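Local coordinates for protein nucleoside diphosphate kinase (Aquifex aeolicus, PDB 3ZTS) that probably makes nucleoside triphosphates other than ATP by moving the ATP gamma phosphate to nucleoside diphosphates through a phosphohistidine intermediate, at residues 33-38 with 74-79. Numbering follows the deposited sequence.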
loop_
_atom_site.group_PDB
_atom_site.type_symbol
_atom_site.label_atom_id
_atom_site.label_comp_id
_atom_site.label_asym_id
_atom_site.label_seq_id
_atom_site.Cartn_x
_atom_site.Cartn_y
_atom_site.Cartn_z
ATOM N N GLN A 33 -20.311 -5.688 -6.614
ATOM C CA GLN A 33 -19.545 -5.608 -5.389
ATOM C C GLN A 33 -18.246 -4.869 -5.665
ATOM O O GLN A 33 -17.555 -5.151 -6.646
ATOM C CB GLN A 33 -19.226 -7.003 -4.865
ATOM C CG GLN A 33 -20.443 -7.780 -4.407
ATOM C CD GLN A 33 -21.177 -7.074 -3.291
ATOM O OE1 GLN A 33 -20.561 -6.595 -2.336
ATOM N NE2 GLN A 33 -22.498 -6.989 -3.409
ATOM N N ILE A 34 -17.911 -3.929 -4.792
ATOM C CA ILE A 34 -16.612 -3.279 -4.847
ATOM C C ILE A 34 -15.631 -4.108 -4.018
ATOM O O ILE A 34 -15.821 -4.261 -2.818
ATOM C CB ILE A 34 -16.699 -1.834 -4.335
ATOM C CG1 ILE A 34 -17.717 -1.058 -5.159
ATOM C CG2 ILE A 34 -15.347 -1.144 -4.415
ATOM C CD1 ILE A 34 -17.963 0.323 -4.627
ATOM N N LYS A 35 -14.605 -4.662 -4.667
ATOM C CA LYS A 35 -13.676 -5.595 -4.012
ATOM C C LYS A 35 -12.355 -4.917 -3.648
ATOM O O LYS A 35 -11.589 -5.416 -2.831
ATOM C CB LYS A 35 -13.395 -6.809 -4.905
ATOM C CG LYS A 35 -14.635 -7.582 -5.351
ATOM C CD LYS A 35 -15.322 -8.295 -4.208
ATOM C CE LYS A 35 -14.394 -9.298 -3.557
ATOM N NZ LYS A 35 -15.090 -10.046 -2.470
ATOM N N ALA A 36 -12.088 -3.786 -4.287
ATOM C CA ALA A 36 -10.904 -2.993 -3.983
ATOM C C ALA A 36 -11.190 -1.551 -4.379
ATOM O O ALA A 36 -12.029 -1.285 -5.246
ATOM C CB ALA A 36 -9.686 -3.522 -4.731
ATOM N N LEU A 37 -10.497 -0.624 -3.738
ATOM C CA LEU A 37 -10.760 0.791 -3.939
ATOM C C LEU A 37 -9.599 1.584 -3.389
ATOM O O LEU A 37 -9.173 1.364 -2.251
ATOM C CB LEU A 37 -12.032 1.206 -3.203
ATOM C CG LEU A 37 -12.512 2.649 -3.373
ATOM C CD1 LEU A 37 -13.052 2.887 -4.783
ATOM C CD2 LEU A 37 -13.592 2.974 -2.347
ATOM N N LYS A 38 -9.079 2.508 -4.189
ATOM C CA LYS A 38 -8.091 3.443 -3.677
ATOM C C LYS A 38 -7.885 4.684 -4.527
ATOM O O LYS A 38 -8.046 4.674 -5.751
ATOM C CB LYS A 38 -6.753 2.756 -3.420
ATOM C CG LYS A 38 -5.833 2.694 -4.591
ATOM C CD LYS A 38 -4.526 2.002 -4.195
ATOM C CE LYS A 38 -3.856 1.334 -5.404
ATOM N NZ LYS A 38 -2.873 0.286 -4.982
ATOM N N ALA A 74 -9.377 4.222 -8.383
ATOM C CA ALA A 74 -9.628 2.943 -9.018
ATOM C C ALA A 74 -10.464 2.049 -8.132
ATOM O O ALA A 74 -10.354 2.094 -6.906
ATOM C CB ALA A 74 -8.327 2.258 -9.364
ATOM N N ALA A 75 -11.302 1.235 -8.763
ATOM C CA ALA A 75 -12.079 0.238 -8.040
ATOM C C ALA A 75 -12.080 -1.087 -8.804
ATOM O O ALA A 75 -12.026 -1.103 -10.037
ATOM C CB ALA A 75 -13.509 0.742 -7.810
ATOM N N VAL A 76 -12.106 -2.200 -8.074
ATOM C CA VAL A 76 -12.389 -3.488 -8.690
ATOM C C VAL A 76 -13.875 -3.787 -8.504
ATOM O O VAL A 76 -14.385 -3.773 -7.379
ATOM C CB VAL A 76 -11.525 -4.622 -8.101
ATOM C CG1 VAL A 76 -11.996 -5.984 -8.602
ATOM C CG2 VAL A 76 -10.075 -4.411 -8.470
ATOM N N LEU A 77 -14.567 -4.021 -9.615
ATOM C CA LEU A 77 -15.983 -4.350 -9.595
ATOM C C LEU A 77 -16.178 -5.830 -9.909
ATOM O O LEU A 77 -15.613 -6.354 -10.872
ATOM C CB LEU A 77 -16.736 -3.502 -10.619
ATOM C CG LEU A 77 -16.670 -1.991 -10.411
ATOM C CD1 LEU A 77 -17.534 -1.290 -11.439
ATOM C CD2 LEU A 77 -17.095 -1.602 -8.990
ATOM N N GLU A 78 -16.974 -6.503 -9.087
ATOM C CA GLU A 78 -17.224 -7.928 -9.267
ATOM C C GLU A 78 -18.711 -8.191 -9.451
ATOM O O GLU A 78 -19.541 -7.611 -8.749
ATOM C CB GLU A 78 -16.715 -8.709 -8.061
ATOM C CG GLU A 78 -16.921 -10.218 -8.162
ATOM C CD GLU A 78 -16.373 -10.948 -6.949
ATOM O OE1 GLU A 78 -15.143 -11.161 -6.887
ATOM O OE2 GLU A 78 -17.172 -11.292 -6.050
ATOM N N GLY A 79 -19.044 -9.066 -10.390
ATOM C CA GLY A 79 -20.425 -9.448 -10.603
ATOM C C GLY A 79 -20.576 -10.290 -11.850
ATOM O O GLY A 79 -19.634 -10.442 -12.623
#
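Strands 33-38 and 74-78 run antiparallel at 174°, with paired backbone bonds between Gln33 and Glu78 at one end and between Lys38 and Ala74 at the other. They are neighbours in the four-stranded antiparallel sheet of the ferredoxin-like NDK fold. A classic beta bulge interrupts the pairing: Lys35 and Ala36 together face Val76. Lys35 N gives a hydrogen bond to Val76 O at 2.9 Å. Val76 N meets Ala36 O at 3.0 Å, a bent bond whose donor stands 42° off the carbonyl plane. The bulge turns the Lys35 side chain toward the neighbouring strand.

Ile34, Leu37, Ala75 and Leu77 share one face. Ile34 and Leu77 run alongside each other, with CG1 of Ile34 3.9 Å from CD2 of Leu77, and helix 20-29 packs on both. Leu37 CD1 leans over to Ala75 CB at 3.7 Å. On the other face, Ala36 CB meets Val76 CG2 at 3.9 Å. Phe136 covers Ala36, Ala74 and Val76, and Ile132 of helix 125-135 also touches Val76. Strand 33-40 is an outer strand within the chain, and Leu37 makes backbone hydrogen bonds to a second subunit.

Lys35 folds at chi2 (-68°) and again at chi3, and its CG and CD pass across the straight Glu78 chain, whose OE1 forms a salt bridge with Arg5. Lys35 CG lies 3.6 Å from Glu78 CB, but Lys35 NZ stays 4.3 Å from Glu78 OE2, too far for a salt bridge.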